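Local coordinates for protein formate dehydrogenase (Pyrobaculum aerophilum, PDB 1QP8) that binds NADPH and probably reduces small 2-oxo acids such as glyoxylate or hydroxypyruvate, as expected of a D-isomer specific 2-hydroxyacid dehydrogenase, at residues F53-T58 with V279-T284; A79-D84 with R272-E277; V179-L184 with V207-A212. One frame throughout, in Å; residues are numbered along the deposited sequence.

Contact 1. Residues F53-T58 with V279-T284; sequences FIQVVT and VRNLIT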
loop_
_atom_site.group_PDB
_atom_site.type_symbol
_atom_site.label_atom_id
_atom_site.label_comp_id
_atom_site.label_asym_id
_atom_site.label_seq_id
_atom_site.Cartn_x
_atom_site.Cartn_y
_atom_site.Cartn_z
ATOM N N PHE A 53 -1.937 -38.291 -12.949
ATOM C CA PHE A 53 -1.846 -37.102 -12.108
ATOM C C PHE A 53 -1.214 -35.954 -12.878
ATOM O O PHE A 53 -0.324 -36.173 -13.677
ATOM C CB PHE A 53 -1.009 -37.394 -10.862
ATOM C CG PHE A 53 -0.896 -36.218 -9.912
ATOM C CD1 PHE A 53 -2.002 -35.773 -9.193
ATOM C CD2 PHE A 53 0.329 -35.575 -9.711
ATOM C CE1 PHE A 53 -1.886 -34.712 -8.285
ATOM C CE2 PHE A 53 0.443 -34.518 -8.807
ATOM C CZ PHE A 53 -0.665 -34.091 -8.096
ATOM N N ILE A 54 -1.686 -34.735 -12.649
ATOM C CA ILE A 54 -1.133 -33.567 -13.322
ATOM C C ILE A 54 -0.964 -32.425 -12.333
ATOM O O ILE A 54 -1.954 -31.835 -11.885
ATOM C CB ILE A 54 -2.034 -33.073 -14.467
ATOM C CG1 ILE A 54 -2.053 -34.103 -15.608
ATOM C CG2 ILE A 54 -1.520 -31.753 -15.003
ATOM C CD1 ILE A 54 -2.949 -33.706 -16.794
ATOM N N GLN A 55 0.288 -32.127 -11.986
ATOM C CA GLN A 55 0.591 -31.044 -11.063
ATOM C C GLN A 55 0.869 -29.803 -11.875
ATOM O O GLN A 55 1.795 -29.787 -12.696
ATOM C CB GLN A 55 1.831 -31.352 -10.230
ATOM C CG GLN A 55 2.248 -30.206 -9.303
ATOM C CD GLN A 55 1.204 -29.920 -8.237
ATOM O OE1 GLN A 55 0.896 -30.789 -7.409
ATOM N NE2 GLN A 55 0.645 -28.705 -8.252
ATOM N N VAL A 56 0.069 -28.768 -11.644
ATOM C CA VAL A 56 0.238 -27.509 -12.345
ATOM C C VAL A 56 1.010 -26.542 -11.454
ATOM O O VAL A 56 0.791 -26.480 -10.249
ATOM C CB VAL A 56 -1.127 -26.877 -12.711
ATOM C CG1 VAL A 56 -0.901 -25.629 -13.575
ATOM C CG2 VAL A 56 -1.997 -27.889 -13.454
ATOM N N VAL A 57 1.915 -25.785 -12.058
ATOM C CA VAL A 57 2.727 -24.816 -11.330
ATOM C C VAL A 57 1.964 -23.543 -10.954
ATOM O O VAL A 57 2.172 -22.979 -9.883
ATOM C CB VAL A 57 3.952 -24.418 -12.169
ATOM C CG1 VAL A 57 4.946 -23.640 -11.313
ATOM C CG2 VAL A 57 4.599 -25.665 -12.747
ATOM N N THR A 58 1.087 -23.088 -11.837
ATOM C CA THR A 58 0.313 -21.871 -11.583
ATOM C C THR A 58 -0.770 -22.064 -10.516
ATOM O O THR A 58 -1.133 -23.188 -10.166
ATOM C CB THR A 58 -0.372 -21.397 -12.860
ATOM O OG1 THR A 58 -1.289 -22.409 -13.298
ATOM C CG2 THR A 58 0.655 -21.155 -13.956
ATOM N N VAL A 279 6.746 -29.030 -6.743
ATOM C CA VAL A 279 7.544 -30.236 -6.679
ATOM C C VAL A 279 7.307 -30.929 -5.354
ATOM O O VAL A 279 7.366 -32.158 -5.275
ATOM C CB VAL A 279 9.045 -29.935 -6.850
ATOM C CG1 VAL A 279 9.853 -31.190 -6.614
ATOM C CG2 VAL A 279 9.319 -29.436 -8.250
ATOM N N ARG A 280 7.022 -30.159 -4.310
ATOM C CA ARG A 280 6.774 -30.796 -3.018
ATOM C C ARG A 280 5.435 -31.510 -2.987
ATOM O O ARG A 280 5.309 -32.579 -2.399
ATOM C CB ARG A 280 6.859 -29.784 -1.877
ATOM C CG ARG A 280 8.222 -29.134 -1.804
ATOM C CD ARG A 280 8.541 -28.547 -0.444
ATOM N NE ARG A 280 9.626 -27.574 -0.555
ATOM C CZ ARG A 280 9.456 -26.311 -0.935
ATOM N NH1 ARG A 280 8.241 -25.862 -1.231
ATOM N NH2 ARG A 280 10.503 -25.502 -1.042
ATOM N N ASN A 281 4.443 -30.940 -3.655
ATOM C CA ASN A 281 3.119 -31.527 -3.657
ATOM C C ASN A 281 3.086 -32.791 -4.492
ATOM O O ASN A 281 2.375 -33.758 -4.193
ATOM C CB ASN A 281 2.118 -30.524 -4.207
ATOM C CG ASN A 281 0.690 -30.910 -3.897
ATOM O OD1 ASN A 281 0.340 -31.130 -2.738
ATOM N ND2 ASN A 281 -0.144 -30.997 -4.930
ATOM N N LEU A 282 3.874 -32.771 -5.547
ATOM C CA LEU A 282 3.942 -33.880 -6.463
ATOM C C LEU A 282 4.585 -35.070 -5.766
ATOM O O LEU A 282 4.169 -36.218 -5.945
ATOM C CB LEU A 282 4.750 -33.427 -7.667
ATOM C CG LEU A 282 4.953 -34.295 -8.888
ATOM C CD1 LEU A 282 3.715 -35.078 -9.144
ATOM C CD2 LEU A 282 5.315 -33.391 -10.081
ATOM N N ILE A 283 5.588 -34.787 -4.945
ATOM C CA ILE A 283 6.300 -35.828 -4.226
ATOM C C ILE A 283 5.423 -36.492 -3.177
ATOM O O ILE A 283 5.513 -37.711 -2.977
ATOM C CB ILE A 283 7.570 -35.263 -3.571
ATOM C CG1 ILE A 283 8.551 -34.851 -4.665
ATOM C CG2 ILE A 283 8.208 -36.296 -2.674
ATOM C CD1 ILE A 283 9.747 -34.113 -4.157
ATOM N N THR A 284 4.580 -35.707 -2.499
ATOM C CA THR A 284 3.707 -36.313 -1.502
ATOM C C THR A 284 2.704 -37.183 -2.238
ATOM O O THR A 284 2.219 -38.178 -1.706
ATOM C CB THR A 284 2.955 -35.289 -0.627
ATOM O OG1 THR A 284 1.550 -35.562 -0.697
ATOM C CG2 THR A 284 3.258 -33.863 -1.053
#
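Asn281 reaches from its helix to Gln55 and donates ND2 to OE1 of Gln55 at 2.7 Å, a nearly straight bond of 169°. The two amides cross rather than lie flat on each other, their planes 77° apart. The acceptor falls within the amide plane of Asn281, while the donor is tilted somewhat from the carbonyl plane of Gln55. The chain of Gln55 is bent at its second torsion (chi2 65°), which folds the amide back over its own backbone. There NE2 bonds to the carbonyl O of Val56 at 3.0 Å, approaching from above the plane of that carbonyl, and makes a weak bond to Gly77 O as well. Both ends of the Gln55 amide are thus engaged, which should fix its rotation. The amide of Asn281 should be held likewise, since its OD1 accepts from the backbone N of Arg292.

Beside this polar pair runs an apolar one. Leu282 sends CD1 to the edge of the Phe53 ring, near the ring plane, where CE2 of Phe53 lies 3.3 Å from it. Its other methyl, CD2, rests 4.0 Å from CB of Gln55. Tyr285, farther along the helix, stacks with the Phe53 ring.

Strand 54-55 is thereby pinned to helix 268-286, away from the cofactor, by a buried, directional amide-amide bond set among apolar contacts.

Contact 2. Residues A79-D84 with R272-E277; sequences AGSNAD and RQMVME. With NDP (NADPH dihydro-nicotinamide-adenine-dinucleotide phosphate), chain C.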
loop_
_atom_site.group_PDB
_atom_site.type_symbol
_atom_site.label_atom_id
_atom_site.label_comp_id
_atom_site.label_asym_id
_atom_site.label_seq_id
_atom_site.Cartn_x
_atom_site.Cartn_y
_atom_site.Cartn_z
ATOM N N ALA A 79 -1.292 -22.677 -5.399
ATOM C CA ALA A 79 -2.214 -21.706 -4.783
ATOM C C ALA A 79 -1.606 -21.411 -3.440
ATOM O O ALA A 79 -1.388 -22.326 -2.665
ATOM C CB ALA A 79 -3.645 -22.289 -4.575
ATOM N N GLY A 80 -1.347 -20.146 -3.150
ATOM C CA GLY A 80 -0.717 -19.824 -1.885
ATOM C C GLY A 80 0.778 -19.938 -2.101
ATOM O O GLY A 80 1.578 -19.583 -1.244
ATOM N N SER A 81 1.154 -20.447 -3.265
ATOM C CA SER A 81 2.560 -20.586 -3.589
ATOM C C SER A 81 3.070 -19.196 -3.888
ATOM O O SER A 81 4.268 -18.930 -3.781
ATOM C CB SER A 81 2.748 -21.511 -4.788
ATOM O OG SER A 81 1.671 -21.368 -5.690
ATOM N N ASN A 82 2.147 -18.305 -4.252
ATOM C CA ASN A 82 2.491 -16.910 -4.538
ATOM C C ASN A 82 1.515 -15.967 -3.820
ATOM O O ASN A 82 1.407 -14.788 -4.148
ATOM C CB ASN A 82 2.475 -16.652 -6.047
ATOM C CG ASN A 82 1.147 -16.975 -6.677
ATOM O OD1 ASN A 82 0.966 -16.819 -7.883
ATOM N ND2 ASN A 82 0.206 -17.432 -5.867
ATOM N N ALA A 83 0.826 -16.502 -2.821
ATOM C CA ALA A 83 -0.159 -15.737 -2.074
ATOM C C ALA A 83 0.385 -14.428 -1.532
ATOM O O ALA A 83 -0.222 -13.378 -1.719
ATOM C CB ALA A 83 -0.729 -16.585 -0.940
ATOM N N ASP A 84 1.532 -14.476 -0.870
ATOM C CA ASP A 84 2.093 -13.256 -0.328
ATOM C C ASP A 84 2.426 -12.245 -1.404
ATOM O O ASP A 84 1.971 -11.105 -1.339
ATOM C CB ASP A 84 3.315 -13.573 0.516
ATOM C CG ASP A 84 2.972 -14.452 1.699
ATOM O OD1 ASP A 84 2.140 -14.034 2.536
ATOM O OD2 ASP A 84 3.522 -15.571 1.791
ATOM N N ARG A 272 10.512 -19.472 -8.728
ATOM C CA ARG A 272 11.246 -20.621 -8.215
ATOM C C ARG A 272 10.483 -21.252 -7.069
ATOM O O ARG A 272 10.337 -22.479 -7.002
ATOM C CB ARG A 272 12.642 -20.209 -7.732
ATOM C CG ARG A 272 13.657 -19.979 -8.849
ATOM C CD ARG A 272 15.074 -19.751 -8.296
ATOM N N GLN A 273 9.990 -20.409 -6.169
ATOM C CA GLN A 273 9.250 -20.914 -5.025
ATOM C C GLN A 273 8.003 -21.684 -5.469
ATOM O O GLN A 273 7.736 -22.785 -4.979
ATOM C CB GLN A 273 8.847 -19.781 -4.105
ATOM C CG GLN A 273 8.270 -20.292 -2.826
ATOM C CD GLN A 273 7.559 -19.219 -2.057
ATOM O OE1 GLN A 273 8.131 -18.164 -1.753
ATOM N NE2 GLN A 273 6.297 -19.474 -1.728
HETATM N N MSE A 274 7.234 -21.112 -6.395
HETATM C CA MSE A 274 6.050 -21.783 -6.892
HETATM C C MSE A 274 6.456 -23.167 -7.389
HETATM O O MSE A 274 5.790 -24.162 -7.114
HETATM C CB MSE A 274 5.423 -20.978 -8.023
HETATM C CG MSE A 274 4.666 -19.743 -7.564
HETATM SE SE MSE A 274 4.270 -18.646 -8.959
HETATM C CE MSE A 274 2.980 -19.576 -9.869
ATOM N N VAL A 275 7.569 -23.239 -8.104
ATOM C CA VAL A 275 8.026 -24.520 -8.616
ATOM C C VAL A 275 8.448 -25.462 -7.504
ATOM O O VAL A 275 8.125 -26.648 -7.553
ATOM C CB VAL A 275 9.180 -24.363 -9.606
ATOM C CG1 VAL A 275 9.755 -25.740 -9.960
ATOM C CG2 VAL A 275 8.666 -23.651 -10.866
HETATM N N MSE A 276 9.133 -24.955 -6.483
HETATM C CA MSE A 276 9.524 -25.855 -5.415
HETATM C C MSE A 276 8.303 -26.406 -4.706
HETATM O O MSE A 276 8.228 -27.603 -4.405
HETATM C CB MSE A 276 10.476 -25.175 -4.439
HETATM C CG MSE A 276 11.926 -25.208 -4.922
HETATM SE SE MSE A 276 12.474 -26.840 -5.582
HETATM C CE MSE A 276 11.956 -27.962 -4.251
ATOM N N GLU A 277 7.315 -25.550 -4.486
ATOM C CA GLU A 277 6.104 -25.994 -3.814
ATOM C C GLU A 277 5.338 -27.003 -4.655
ATOM O O GLU A 277 4.723 -27.925 -4.123
ATOM C CB GLU A 277 5.224 -24.802 -3.485
ATOM C CG GLU A 277 4.779 -24.820 -2.058
ATOM C CD GLU A 277 4.342 -23.461 -1.596
ATOM O OE1 GLU A 277 5.210 -22.560 -1.509
ATOM O OE2 GLU A 277 3.129 -23.288 -1.326
HETATM P PA NDP C . -7.399 -20.540 -3.930
HETATM O O1A NDP C . -7.772 -21.246 -5.195
HETATM O O2A NDP C . -6.033 -20.403 -4.482
HETATM O O5B NDP C . -8.799 -19.696 -4.148
HETATM C C5B NDP C . -9.912 -20.303 -3.375
HETATM C C4B NDP C . -10.792 -19.177 -2.720
HETATM O O4B NDP C . -11.729 -18.510 -3.652
HETATM C C3B NDP C . -11.772 -19.713 -1.604
HETATM O O3B NDP C . -12.184 -18.643 -0.771
HETATM C C2B NDP C . -12.838 -20.307 -2.524
HETATM O O2B NDP C . -14.047 -20.801 -2.075
HETATM C C1B NDP C . -12.984 -19.223 -3.509
HETATM N N9A NDP C . -13.643 -19.644 -4.702
HETATM C C8A NDP C . -13.268 -20.511 -5.694
HETATM N N7A NDP C . -14.184 -20.604 -6.658
HETATM C C5A NDP C . -15.178 -19.753 -6.242
HETATM C C6A NDP C . -16.453 -19.402 -6.823
HETATM N N6A NDP C . -16.834 -19.960 -7.988
HETATM N N1A NDP C . -17.246 -18.496 -6.129
HETATM C C2A NDP C . -16.780 -17.977 -4.928
HETATM N N3A NDP C . -15.634 -18.250 -4.329
HETATM C C4A NDP C . -14.869 -19.142 -5.061
HETATM O O3 NDP C . -7.009 -19.048 -3.640
HETATM P PN NDP C . -6.078 -17.789 -4.133
HETATM O O1N NDP C . -6.266 -16.611 -3.255
HETATM O O2N NDP C . -4.631 -18.165 -4.234
HETATM O O5D NDP C . -6.598 -17.430 -5.671
HETATM C C5D NDP C . -6.091 -18.231 -6.765
HETATM C C4D NDP C . -6.643 -17.597 -8.054
HETATM O O4D NDP C . -6.109 -16.258 -8.188
HETATM C C3D NDP C . -6.182 -18.377 -9.284
HETATM O O3D NDP C . -7.119 -19.409 -9.547
HETATM C C2D NDP C . -6.092 -17.257 -10.354
HETATM O O2D NDP C . -7.320 -17.123 -11.087
HETATM C C1D NDP C . -5.689 -15.998 -9.550
HETATM N N1N NDP C . -4.181 -15.696 -9.609
HETATM C C2N NDP C . -3.820 -14.430 -10.186
HETATM C C3N NDP C . -2.434 -14.140 -10.245
HETATM C C7N NDP C . -2.004 -12.756 -10.873
HETATM O O7N NDP C . -0.840 -12.423 -10.757
HETATM N N7N NDP C . -2.965 -12.026 -11.500
HETATM C C4N NDP C . -1.382 -15.014 -9.771
HETATM C C5N NDP C . -1.897 -16.242 -9.219
HETATM C C6N NDP C . -3.207 -16.600 -9.123
HETATM P P2B NDP C . -14.063 -22.483 -1.830
HETATM O O1X NDP C . -15.511 -22.558 -1.410
HETATM O O2X NDP C . -13.746 -23.020 -3.180
HETATM O O3X NDP C . -13.054 -22.729 -0.814
#
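Ser81 is the residue around which the helix side chains gather. Met274, a selenomethionine, sets its CG 3.8 Å from CB of Ser81. Its first torsion (chi1 -75°) places CG beside the backbone N, the extended second torsion carries SE to 3.9 Å from OD1 of Asn82, and the bend at chi3 turns the CE methyl toward the same oxygen. Ser81 itself turns its hydroxyl back to its own turn, where OG accepts a bond from N of Ala79 at 3.3 Å. Asn82 carries its CG between backbone N and carbonyl carbon (chi1 57°); from there OD1 comes to the nicotinamide ring near its plane, 3.2 Å from C5N of the NADPH.

On the solvent side, Gln273 and Glu277 extend together over the turn. NE2 of Gln273 bonds to OE1 of Glu277 at 3.3 Å, meeting that oxygen nearly along its C-O axis. The other carboxylate oxygen, OE2 of Glu277, lies alongside Ser81, 3.6 Å from its CA. Cutting Glu277 back to an alanine is likely to leave the amide of Gln273 without its mate and to uncover the flank of Ser81.

The turn, whose Ala79, Gly80 and Asn82 belong to the NADPH pocket, leads directly into helix 83-98. Helix 268-286 backs this cofactor-lining turn from the side away from NADPH, while its Val275 and Met276 pack on helix 11-18.

Contact 3. Residues V179-L184 with V207-A212; sequences VCALPL and VNVGRA. With NDP (NADPH dihydro-nicotinamide-adenine-dinucleotide phosphate), chain C.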
loop_
_atom_site.group_PDB
_atom_site.type_symbol
_atom_site.label_atom_id
_atom_site.label_comp_id
_atom_site.label_asym_id
_atom_site.label_seq_id
_atom_site.Cartn_x
_atom_site.Cartn_y
_atom_site.Cartn_z
ATOM N N VAL A 179 -11.135 -5.600 -3.780
ATOM C CA VAL A 179 -9.924 -6.281 -4.202
ATOM C C VAL A 179 -10.426 -7.639 -4.667
ATOM O O VAL A 179 -10.789 -8.479 -3.846
ATOM C CB VAL A 179 -8.953 -6.486 -3.019
ATOM C CG1 VAL A 179 -7.856 -7.472 -3.401
ATOM C CG2 VAL A 179 -8.351 -5.152 -2.606
ATOM N N CYS A 180 -10.484 -7.852 -5.977
ATOM C CA CYS A 180 -10.962 -9.129 -6.487
ATOM C C CYS A 180 -9.814 -10.104 -6.718
ATOM O O CYS A 180 -8.781 -9.743 -7.283
ATOM C CB CYS A 180 -11.750 -8.945 -7.784
ATOM S SG CYS A 180 -12.246 -10.544 -8.503
ATOM N N ALA A 181 -10.019 -11.341 -6.272
ATOM C CA ALA A 181 -9.029 -12.409 -6.379
ATOM C C ALA A 181 -9.721 -13.748 -6.546
ATOM O O ALA A 181 -9.246 -14.761 -6.044
ATOM C CB ALA A 181 -8.162 -12.453 -5.124
ATOM N N LEU A 182 -10.849 -13.758 -7.242
ATOM C CA LEU A 182 -11.585 -14.990 -7.458
ATOM C C LEU A 182 -10.898 -15.841 -8.493
ATOM O O LEU A 182 -10.224 -15.324 -9.379
ATOM C CB LEU A 182 -12.995 -14.694 -7.961
ATOM C CG LEU A 182 -13.905 -13.972 -6.978
ATOM C CD1 LEU A 182 -15.259 -13.654 -7.641
ATOM C CD2 LEU A 182 -14.085 -14.848 -5.759
ATOM N N PRO A 183 -11.042 -17.163 -8.380
ATOM C CA PRO A 183 -10.444 -18.102 -9.332
ATOM C C PRO A 183 -11.435 -18.120 -10.488
ATOM O O PRO A 183 -12.615 -17.829 -10.274
ATOM C CB PRO A 183 -10.466 -19.422 -8.570
ATOM C CG PRO A 183 -10.473 -18.992 -7.121
ATOM C CD PRO A 183 -11.429 -17.853 -7.141
ATOM N N LEU A 184 -11.003 -18.458 -11.697
ATOM C CA LEU A 184 -11.954 -18.472 -12.801
ATOM C C LEU A 184 -12.499 -19.859 -13.166
ATOM O O LEU A 184 -11.793 -20.680 -13.759
ATOM C CB LEU A 184 -11.319 -17.835 -14.037
ATOM C CG LEU A 184 -12.144 -17.899 -15.332
ATOM C CD1 LEU A 184 -13.410 -17.062 -15.177
ATOM C CD2 LEU A 184 -11.318 -17.402 -16.492
ATOM N N VAL A 207 -10.084 -3.135 -7.603
ATOM C CA VAL A 207 -8.827 -3.798 -7.924
ATOM C C VAL A 207 -9.010 -5.271 -8.338
ATOM O O VAL A 207 -9.565 -6.064 -7.581
ATOM C CB VAL A 207 -7.888 -3.760 -6.712
ATOM C CG1 VAL A 207 -6.649 -4.599 -6.984
ATOM C CG2 VAL A 207 -7.525 -2.317 -6.391
ATOM N N ASN A 208 -8.564 -5.642 -9.537
ATOM C CA ASN A 208 -8.671 -7.042 -9.945
ATOM C C ASN A 208 -7.285 -7.638 -10.016
ATOM O O ASN A 208 -6.415 -7.106 -10.691
ATOM C CB ASN A 208 -9.338 -7.210 -11.301
ATOM C CG ASN A 208 -9.555 -8.673 -11.643
ATOM O OD1 ASN A 208 -9.676 -9.516 -10.753
ATOM N ND2 ASN A 208 -9.614 -8.982 -12.932
ATOM N N VAL A 209 -7.076 -8.753 -9.332
ATOM C CA VAL A 209 -5.759 -9.358 -9.330
ATOM C C VAL A 209 -5.847 -10.840 -9.722
ATOM O O VAL A 209 -4.839 -11.503 -9.920
ATOM C CB VAL A 209 -5.083 -9.135 -7.938
ATOM C CG1 VAL A 209 -5.552 -10.170 -6.950
ATOM C CG2 VAL A 209 -3.589 -9.127 -8.077
ATOM N N GLY A 210 -7.066 -11.347 -9.840
ATOM C CA GLY A 210 -7.252 -12.713 -10.271
ATOM C C GLY A 210 -7.738 -12.616 -11.698
ATOM O O GLY A 210 -7.898 -11.522 -12.251
ATOM N N ARG A 211 -8.006 -13.761 -12.307
ATOM C CA ARG A 211 -8.486 -13.776 -13.692
ATOM C C ARG A 211 -9.530 -12.690 -14.071
ATOM O O ARG A 211 -10.512 -12.460 -13.371
ATOM C CB ARG A 211 -8.991 -15.193 -14.065
ATOM C CG ARG A 211 -8.069 -15.933 -15.030
ATOM C CD ARG A 211 -6.595 -15.593 -14.863
ATOM N NE ARG A 211 -5.861 -16.543 -14.029
ATOM C CZ ARG A 211 -4.775 -16.242 -13.307
ATOM N NH1 ARG A 211 -4.288 -15.002 -13.302
ATOM N NH2 ARG A 211 -4.161 -17.191 -12.593
ATOM N N ALA A 212 -9.280 -12.017 -15.190
ATOM C CA ALA A 212 -10.132 -10.940 -15.694
ATOM C C ALA A 212 -11.542 -11.370 -16.116
ATOM O O ALA A 212 -12.513 -10.657 -15.876
ATOM C CB ALA A 212 -9.436 -10.247 -16.880
HETATM P PA NDP C . -7.399 -20.540 -3.930
HETATM O O1A NDP C . -7.772 -21.246 -5.195
HETATM O O2A NDP C . -6.033 -20.403 -4.482
HETATM O O5B NDP C . -8.799 -19.696 -4.148
HETATM C C5B NDP C . -9.912 -20.303 -3.375
HETATM C C4B NDP C . -10.792 -19.177 -2.720
HETATM O O4B NDP C . -11.729 -18.510 -3.652
HETATM C C3B NDP C . -11.772 -19.713 -1.604
HETATM O O3B NDP C . -12.184 -18.643 -0.771
HETATM C C2B NDP C . -12.838 -20.307 -2.524
HETATM O O2B NDP C . -14.047 -20.801 -2.075
HETATM C C1B NDP C . -12.984 -19.223 -3.509
HETATM N N9A NDP C . -13.643 -19.644 -4.702
HETATM C C8A NDP C . -13.268 -20.511 -5.694
HETATM N N7A NDP C . -14.184 -20.604 -6.658
HETATM C C5A NDP C . -15.178 -19.753 -6.242
HETATM C C6A NDP C . -16.453 -19.402 -6.823
HETATM N N6A NDP C . -16.834 -19.960 -7.988
HETATM N N1A NDP C . -17.246 -18.496 -6.129
HETATM C C2A NDP C . -16.780 -17.977 -4.928
HETATM N N3A NDP C . -15.634 -18.250 -4.329
HETATM C C4A NDP C . -14.869 -19.142 -5.061
HETATM O O3 NDP C . -7.009 -19.048 -3.640
HETATM P PN NDP C . -6.078 -17.789 -4.133
HETATM O O1N NDP C . -6.266 -16.611 -3.255
HETATM O O2N NDP C . -4.631 -18.165 -4.234
HETATM O O5D NDP C . -6.598 -17.430 -5.671
HETATM C C5D NDP C . -6.091 -18.231 -6.765
HETATM C C4D NDP C . -6.643 -17.597 -8.054
HETATM O O4D NDP C . -6.109 -16.258 -8.188
HETATM C C3D NDP C . -6.182 -18.377 -9.284
HETATM O O3D NDP C . -7.119 -19.409 -9.547
HETATM C C2D NDP C . -6.092 -17.257 -10.354
HETATM O O2D NDP C . -7.320 -17.123 -11.087
HETATM C C1D NDP C . -5.689 -15.998 -9.550
HETATM N N1N NDP C . -4.181 -15.696 -9.609
HETATM C C2N NDP C . -3.820 -14.430 -10.186
HETATM C C3N NDP C . -2.434 -14.140 -10.245
HETATM C C7N NDP C . -2.004 -12.756 -10.873
HETATM O O7N NDP C . -0.840 -12.423 -10.757
HETATM N N7N NDP C . -2.965 -12.026 -11.500
HETATM C C4N NDP C . -1.382 -15.014 -9.771
HETATM C C5N NDP C . -1.897 -16.242 -9.219
HETATM C C6N NDP C . -3.207 -16.600 -9.123
HETATM P P2B NDP C . -14.063 -22.483 -1.830
HETATM O O1X NDP C . -15.511 -22.558 -1.410
HETATM O O2X NDP C . -13.746 -23.020 -3.180
HETATM O O3X NDP C . -13.054 -22.729 -0.814
#
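Val207 opens the pairing: its carbonyl O accepts the N-H of Cys180 at 2.6 Å. The side chains of Val207 and Val179 share one face of the sheet, where they meet residues of helix 83-98. Asn208 projects on the other face together with Cys180, its OD1 lying 3.6 Å from SG of Cys180.

At Val209 the regular ladder is ending, yet its N still bonds to the carbonyl O of Cys180 at 2.8 Å. With CG1 set between backbone N and carbonyl carbon (chi1 83°), that methyl turns to the first segment and lies 3.9 Å from CB of Ala181. The carbonyl O of Val209 faces the carboxamide nitrogen of the nicotinamide. The single N-H of Gly210 is shared weakly between the same Cys180 O and OD1 of Asn208. Gly210 also passes the cofactor, its CA 3.7 Å from ribose C1D.

Arg211 packs the base of its side chain on Leu184, CB to CB 3.5 Å, the two chains crossing at about a right angle. Bends at chi2 and chi3 then carry the guanidinium away from Leu184 to the nicotinamide riboside, with O2D 3.0 Å above its plane, toward the rim of one face. On the first segment, Pro183 lies near the adenosine half, its CG 3.5 Å from C8A.

Two parallel strands of a beta-alpha-beta unit, running on side by side into loops that line the dinucleotide, are typical of a Rossmann-type NAD(P)-binding domain, whose cofactor lies at the C-terminal ends of its parallel strands.

How the contacts relate
From the N terminus, the chain first lays down 53-58 and, some twenty residues later, 79-84; both wait for partners on the late helix 268-286. Between them and that helix comes the nucleotide-binding sheet, in which contact 3 closes a short loop between neighbouring strands. The helix then supplies 272-277, closing contact 2, and 279-284, closing contact 1, so the three loops nest one within another and none cross. Contacts 1 and 2 adjoin on the helix, where Val57 packs on Val275. Contact 3 stands apart, its centre about 17 Å from that of contact 2, but the NADPH touches both and links the Rossmann sheet to the turn held by the helix.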